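Exo-beta-1,3-glucanase (Streptomyces sp. SirexAA-E, PDB 4PEY) removes beta-D-glucose units successively from the non-reducing ends of (1->3)-beta-D-glucans such as laminarin, yielding glucose and laminaribiose as end products. Local coordinates at residues A132-R135 with R136-V139; S257-L260 with D261-Y264; I275-A278 with V279-L283. The protein carries 1 engineered substitution. One frame throughout, in Å; residues are numbered along the deposited sequence. Where two conformers were deposited one is given.

Contact 1: A132-R135 with R136-V139; sequences APFR and RMHV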
loop_
_atom_site.group_PDB
_atom_site.type_symbol
_atom_site.label_atom_id
_atom_site.label_comp_id
_atom_site.label_asym_id
_atom_site.label_seq_id
_atom_site.Cartn_x
_atom_site.Cartn_y
_atom_site.Cartn_z
ATOM N N ALA A 132 -3.563 -0.570 4.672
ATOM C CA ALA A 132 -4.386 -1.545 5.385
ATOM C C ALA A 132 -4.989 -2.542 4.396
ATOM O O ALA A 132 -6.220 -2.607 4.220
ATOM C CB ALA A 132 -5.476 -0.840 6.183
ATOM N N PRO A 133 -4.122 -3.321 3.733
ATOM C CA PRO A 133 -4.585 -4.174 2.633
ATOM C C PRO A 133 -5.526 -5.306 3.041
ATOM O O PRO A 133 -5.438 -5.870 4.132
ATOM C CB PRO A 133 -3.278 -4.751 2.072
ATOM C CG PRO A 133 -2.339 -4.737 3.244
ATOM C CD PRO A 133 -2.669 -3.456 3.959
ATOM N N PHE A 134 -6.408 -5.637 2.104
ATOM C CA PHE A 134 -7.441 -6.651 2.247
ATOM C C PHE A 134 -7.289 -7.533 0.999
ATOM O O PHE A 134 -7.734 -7.153 -0.092
ATOM C CB PHE A 134 -8.807 -5.953 2.334
ATOM C CG PHE A 134 -9.958 -6.804 2.822
ATOM C CD1 PHE A 134 -10.242 -6.905 4.178
ATOM C CD2 PHE A 134 -10.829 -7.407 1.918
ATOM C CE1 PHE A 134 -11.335 -7.641 4.639
ATOM C CE2 PHE A 134 -11.931 -8.135 2.370
ATOM C CZ PHE A 134 -12.173 -8.258 3.734
ATOM N N ARG A 135 -6.607 -8.672 1.147
ATOM C CA ARG A 135 -6.233 -9.531 0.012
ATOM C C ARG A 135 -6.734 -10.960 0.135
ATOM O O ARG A 135 -6.724 -11.523 1.222
ATOM C CB ARG A 135 -4.710 -9.613 -0.138
ATOM C CG ARG A 135 -3.996 -8.335 -0.534
ATOM C CD ARG A 135 -2.484 -8.586 -0.584
ATOM N NE ARG A 135 -1.717 -7.377 -0.890
ATOM C CZ ARG A 135 -1.434 -6.937 -2.112
ATOM N NH1 ARG A 135 -1.862 -7.600 -3.186
ATOM N NH2 ARG A 135 -0.732 -5.814 -2.256
ATOM N N ARG A 136 -7.135 -11.555 -0.984
ATOM C CA ARG A 136 -7.468 -12.983 -1.018
ATOM C C ARG A 136 -8.489 -13.322 0.068
ATOM O O ARG A 136 -8.366 -14.326 0.768
ATOM C CB ARG A 136 -6.193 -13.838 -0.863
ATOM C CG ARG A 136 -6.280 -15.257 -1.422
ATOM C CD ARG A 136 -4.998 -16.048 -1.113
ATOM N NE ARG A 136 -5.034 -17.419 -1.626
ATOM C CZ ARG A 136 -4.685 -17.760 -2.860
ATOM N NH1 ARG A 136 -4.743 -19.030 -3.245
ATOM N NH2 ARG A 136 -4.276 -16.831 -3.711
ATOM N N MET A 137 -9.504 -12.472 0.196
ATOM C CA MET A 137 -10.559 -12.664 1.184
ATOM C C MET A 137 -11.840 -13.132 0.514
ATOM O O MET A 137 -12.151 -12.715 -0.605
ATOM C CB MET A 137 -10.829 -11.355 1.944
ATOM C CG MET A 137 -9.623 -10.826 2.713
ATOM S SD MET A 137 -9.169 -11.818 4.158
ATOM C CE MET A 137 -10.534 -11.478 5.272
ATOM N N HIS A 138 -12.608 -13.967 1.214
ATOM C CA HIS A 138 -13.955 -14.302 0.771
ATOM C C HIS A 138 -14.952 -13.850 1.821
ATOM O O HIS A 138 -15.050 -14.466 2.880
ATOM C CB HIS A 138 -14.129 -15.804 0.518
ATOM C CG HIS A 138 -15.478 -16.155 -0.035
ATOM N ND1 HIS A 138 -16.024 -17.419 0.063
ATOM C CD2 HIS A 138 -16.403 -15.394 -0.669
ATOM C CE1 HIS A 138 -17.218 -17.425 -0.510
ATOM N NE2 HIS A 138 -17.475 -16.204 -0.952
ATOM N N VAL A 139 -15.694 -12.783 1.535
ATOM C CA VAL A 139 -16.703 -12.316 2.484
ATOM C C VAL A 139 -18.064 -12.844 2.059
ATOM O O VAL A 139 -18.576 -12.487 0.988
ATOM C CB VAL A 139 -16.745 -10.778 2.592
ATOM C CG1 VAL A 139 -17.751 -10.362 3.659
ATOM C CG2 VAL A 139 -15.358 -10.230 2.927
#

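Contact 2: S257-L260 with D261-Y264; sequences SLPL and DQFY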
loop_
_atom_site.group_PDB
_atom_site.type_symbol
_atom_site.label_atom_id
_atom_site.label_comp_id
_atom_site.label_asym_id
_atom_site.label_seq_id
_atom_site.Cartn_x
_atom_site.Cartn_y
_atom_site.Cartn_z
ATOM N N SER A 257 5.197 -23.518 -4.654
ATOM C CA SER A 257 5.301 -23.494 -3.196
ATOM C C SER A 257 6.749 -23.652 -2.754
ATOM O O SER A 257 7.445 -24.583 -3.182
ATOM C CB SER A 257 4.443 -24.592 -2.565
ATOM O OG SER A 257 3.062 -24.329 -2.749
ATOM N N LEU A 258 7.200 -22.737 -1.901
ATOM C CA LEU A 258 8.552 -22.789 -1.349
ATOM C C LEU A 258 8.516 -23.258 0.100
ATOM O O LEU A 258 7.860 -22.634 0.927
ATOM C CB LEU A 258 9.215 -21.415 -1.420
ATOM C CG LEU A 258 9.393 -20.791 -2.801
ATOM C CD1 LEU A 258 9.844 -19.344 -2.671
ATOM C CD2 LEU A 258 10.398 -21.605 -3.615
ATOM N N PRO A 259 9.212 -24.359 0.415
ATOM C CA PRO A 259 9.275 -24.798 1.817
ATOM C C PRO A 259 9.913 -23.754 2.734
ATOM O O PRO A 259 10.814 -23.024 2.302
ATOM C CB PRO A 259 10.148 -26.058 1.754
ATOM C CG PRO A 259 10.043 -26.528 0.332
ATOM C CD PRO A 259 9.929 -25.275 -0.489
ATOM N N LEU A 260 9.454 -23.698 3.983
ATOM C CA LEU A 260 9.986 -22.757 4.960
ATOM C C LEU A 260 11.494 -22.919 5.164
ATOM O O LEU A 260 12.181 -21.949 5.496
ATOM C CB LEU A 260 9.257 -22.915 6.299
ATOM C CG LEU A 260 9.619 -21.916 7.402
ATOM C CD1 LEU A 260 9.213 -20.509 6.996
ATOM C CD2 LEU A 260 8.966 -22.304 8.722
ATOM N N ASP A 261 12.022 -24.124 4.959
ATOM C CA ASP A 261 13.452 -24.317 5.183
ATOM C C ASP A 261 14.291 -23.676 4.070
ATOM O O ASP A 261 15.520 -23.670 4.141
ATOM C CB ASP A 261 13.801 -25.812 5.381
ATOM C CG ASP A 261 13.649 -26.672 4.119
ATOM O OD1 ASP A 261 13.495 -26.163 2.996
ATOM O OD2 ASP A 261 13.728 -27.916 4.266
ATOM N N GLN A 262 13.630 -23.110 3.063
ATOM C CA GLN A 262 14.349 -22.354 2.041
ATOM C C GLN A 262 14.304 -20.855 2.338
ATOM O O GLN A 262 14.744 -20.036 1.527
ATOM C CB GLN A 262 13.782 -22.656 0.651
ATOM C CG GLN A 262 14.085 -24.080 0.186
ATOM C CD GLN A 262 13.453 -24.425 -1.149
ATOM O OE1 GLN A 262 13.035 -23.545 -1.901
ATOM N NE2 GLN A 262 13.377 -25.717 -1.446
ATOM N N PHE A 263 13.788 -20.510 3.518
ATOM C CA PHE A 263 13.740 -19.127 3.994
ATOM C C PHE A 263 14.653 -18.924 5.193
ATOM O O PHE A 263 14.664 -19.751 6.104
ATOM C CB PHE A 263 12.313 -18.730 4.403
ATOM C CG PHE A 263 11.415 -18.411 3.251
ATOM C CD1 PHE A 263 10.893 -19.420 2.457
ATOM C CD2 PHE A 263 11.069 -17.093 2.977
ATOM C CE1 PHE A 263 10.055 -19.122 1.394
ATOM C CE2 PHE A 263 10.239 -16.781 1.916
ATOM C CZ PHE A 263 9.730 -17.796 1.121
ATOM N N TYR A 264 15.407 -17.827 5.199
ATOM C CA TYR A 264 16.019 -17.355 6.434
ATOM C C TYR A 264 14.933 -16.651 7.237
ATOM O O TYR A 264 14.339 -15.681 6.764
ATOM C CB TYR A 264 17.193 -16.407 6.159
ATOM C CG TYR A 264 17.795 -15.797 7.409
ATOM C CD1 TYR A 264 18.143 -16.585 8.494
ATOM C CD2 TYR A 264 18.026 -14.430 7.497
ATOM C CE1 TYR A 264 18.702 -16.022 9.638
ATOM C CE2 TYR A 264 18.576 -13.864 8.633
ATOM C CZ TYR A 264 18.913 -14.661 9.700
ATOM O OH TYR A 264 19.468 -14.098 10.831
#

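Contact 3: I275-A278 with V279-L283; sequences INAA and VDQGL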
loop_
_atom_site.group_PDB
_atom_site.type_symbol
_atom_site.label_atom_id
_atom_site.label_comp_id
_atom_site.label_asym_id
_atom_site.label_seq_id
_atom_site.Cartn_x
_atom_site.Cartn_y
_atom_site.Cartn_z
ATOM N N ILE A 275 21.604 -11.150 7.040
ATOM C CA ILE A 275 20.509 -11.161 6.078
ATOM C C ILE A 275 21.059 -11.229 4.649
ATOM O O ILE A 275 20.580 -12.012 3.812
ATOM C CB ILE A 275 19.614 -9.914 6.249
ATOM C CG1 ILE A 275 18.840 -9.997 7.570
ATOM C CG2 ILE A 275 18.656 -9.763 5.069
ATOM C CD1 ILE A 275 18.264 -8.671 8.026
ATOM N N ASN A 276 22.088 -10.431 4.376
ATOM C CA ASN A 276 22.675 -10.415 3.043
ATOM C C ASN A 276 23.373 -11.724 2.697
ATOM O O ASN A 276 23.282 -12.199 1.560
ATOM C CB ASN A 276 23.640 -9.238 2.904
ATOM C CG ASN A 276 22.910 -7.906 2.823
ATOM O OD1 ASN A 276 21.693 -7.863 2.603
ATOM N ND2 ASN A 276 23.642 -6.816 2.998
ATOM N N ALA A 277 24.054 -12.310 3.680
ATOM C CA ALA A 277 24.694 -13.612 3.498
ATOM C C ALA A 277 23.660 -14.685 3.164
ATOM O O ALA A 277 23.911 -15.561 2.336
ATOM C CB ALA A 277 25.478 -14.000 4.743
ATOM N N ALA A 278 22.497 -14.611 3.808
ATOM C CA ALA A 278 21.429 -15.575 3.560
ATOM C C ALA A 278 20.995 -15.549 2.096
ATOM O O ALA A 278 20.860 -16.595 1.460
ATOM C CB ALA A 278 20.236 -15.303 4.474
ATOM N N VAL A 279 20.788 -14.349 1.557
ATOM C CA VAL A 279 20.363 -14.217 0.169
ATOM C C VAL A 279 21.469 -14.699 -0.773
ATOM O O VAL A 279 21.200 -15.415 -1.745
ATOM C CB VAL A 279 19.974 -12.766 -0.166
ATOM C CG1 VAL A 279 19.598 -12.643 -1.635
ATOM C CG2 VAL A 279 18.813 -12.325 0.718
ATOM N N ASP A 280 22.713 -14.334 -0.472
ATOM C CA ASP A 280 23.827 -14.778 -1.298
ATOM C C ASP A 280 23.937 -16.304 -1.310
ATOM O O ASP A 280 24.316 -16.885 -2.327
ATOM C CB ASP A 280 25.139 -14.164 -0.818
ATOM C CG ASP A 280 26.245 -14.293 -1.847
ATOM O OD1 ASP A 280 25.973 -14.055 -3.043
ATOM O OD2 ASP A 280 27.378 -14.641 -1.462
ATOM N N GLN A 281 23.584 -16.940 -0.196
ATOM C CA GLN A 281 23.655 -18.392 -0.081
ATOM C C GLN A 281 22.426 -19.091 -0.660
ATOM O O GLN A 281 22.360 -20.320 -0.668
ATOM C CB GLN A 281 23.860 -18.788 1.385
ATOM C CG GLN A 281 25.222 -18.353 1.925
ATOM C CD GLN A 281 25.359 -18.537 3.425
ATOM O OE1 GLN A 281 24.606 -19.291 4.042
ATOM N NE2 GLN A 281 26.327 -17.844 4.019
ATOM N N GLY A 282 21.459 -18.316 -1.148
ATOM C CA GLY A 282 20.320 -18.888 -1.848
ATOM C C GLY A 282 19.016 -18.956 -1.074
ATOM O O GLY A 282 18.024 -19.488 -1.578
ATOM N N LEU A 283 19.006 -18.425 0.146
ATOM C CA LEU A 283 17.782 -18.404 0.951
ATOM C C LEU A 283 16.895 -17.213 0.623
ATOM O O LEU A 283 17.380 -16.136 0.264
ATOM C CB LEU A 283 18.117 -18.386 2.443
ATOM C CG LEU A 283 18.857 -19.622 2.963
ATOM C CD1 LEU A 283 19.262 -19.410 4.408
ATOM C CD2 LEU A 283 18.011 -20.885 2.816
#

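Contact 1: A132-R135 with R136-V139
Met137 arches over one face of the Phe134 ring, the two side chains crossing at about a right angle. Its CG makes a CH-pi contact, 3.6 Å from the centroid of the Phe134 ring and 15° off the normal. CB rests near the rim, 3.4 Å from Phe134 CE2. Bends of about -70° at both chi2 and chi3 curl the thioether back over the phenyl group: SD stands higher, 4.8 Å from the centroid of the Phe134 ring, as a distant Met-aromatic contact, and CE comes down again to 3.9 Å from Phe134 CZ. The edge of the same ring meets Val139, whose CG2 lies in the ring plane, 3.8 Å from Phe134 CZ. An alanine in place of Phe134 would be likely to leave Met137 CG and Val139 CG2 without the surface they share, opening a gap and letting the thioether turn. Between the partners the chain takes a sharp corner at Arg136, where phi is positive, and the backbone N of Met137 is bound by Ser161 OG. Arg135 leads away from the ring to a salt bridge with Asp370. Strand 134-135 runs beside 110-113 and 157-159, and strand 138-144 beside 116-118 and 162-168, as in the stacked coils of a parallel beta-helix; Phe134 and Met137 fill the inside of a corner between two of its faces.

Contact 2: S257-L260 with D261-Y264
Asp261 sets its OD1 beside the ring of Pro259, 3.6 Å from Pro259 CB, at the exposed side of a short 3-10 turn. Gln262 comes next and gives its backbone N to Pro259 O at 2.9 Å. Its extended side chain passes Pro259, NE2 lying 3.6 Å from Pro259 CD, though this is one of two modelled conformers and the touch is less certain. Phe263 then repeats the pattern: its N reaches Leu260 O at 2.9 Å. These two successive i-to-i+3 bonds make the 3-10 turn a kink, after which the chain carries on in roughly the same direction. With CG anti to its own carbonyl carbon (chi1 -78°), the Phe263 ring swings back alongside the end of strand 255-259. There Pro259 O sits in the ring plane, 3.6 Å from Phe263 CD1, and Leu258 CB meets the ring edge, 3.7 Å from Phe263 CE1. The turn thus joins strand 255-259, antiparallel to strand 231-243, to strand 263-266, parallel to 284-287; Phe263 packs on Val234 of one neighbour and Leu286 of the other, while Tyr264 leans on helix 272-280.

Contact 3: I275-A278 with V279-L283
Ala278 O is gripped by two backbone N-H groups: Leu283 N at 2.9 Å, and Gln281 N through a weak, bent bond at 3.2 Å. That same Gln281 N keeps a better bond to Ala277 O, 2.9 Å away, so it is shared between two carbonyls where the helix runs out. For the two residues just before it the pattern is regular alpha-helical: Asp280 N meets Asn276 O at 3.0 Å, nearly straight at 165°, and Val279 N binds Ile275 O. The ending is a Schellman motif. Gly282 takes a phi of 104°, at which a side chain would collide with the carbonyl of Gln281, and gives its N to Val279 O, while Leu283 reaches back to Ala278. The motif also has its apolar partner, Leu283 CD1 lying 4.2 Å from Ala278 CB. Helix 272-280 bridges the parallel strands 263-266 and 284-287, and Ile275 and Val279 face Leu285 on the latter. On the outer side, Gln281 lies along the last turn. Its CG, anti to the carbonyl carbon (chi1 -67°), presses tightly on the backbone, 3.1 Å from Ala277 O, and NE2 stays 4.0 Å from Ala277 CB, while OE1 accepts a hydrogen bond from Val14 N near the start of the modelled chain. Asn276, on another side of the helix, bonds the backbone of Glu299 and Pro297 through OD1 and ND2.

Overall arrangement
Contacts 2 and 3 are neighbours, their centres 13 Å apart, and they touch: Tyr264 CB packs on Ala278 CB, and Leu283 CD2 reaches the turn at Gln262 O. Together they frame the start of the second set of coils, strand 263-266 leading into helix 272-280. Both lie partly exposed near the periphery and are built chiefly on backbone bonds, a 3-10 turn in one and a helix end in the other. Contact 1 differs in place and chemistry: wholly buried, about 24 Å from contact 2 between centres, it relies on aromatic and thioether packing. Its Val139 side chain is about 10 Å from a glucose unit of bound laminaritriose, yet all three contacts lie away from the substrate-binding and catalytic residues.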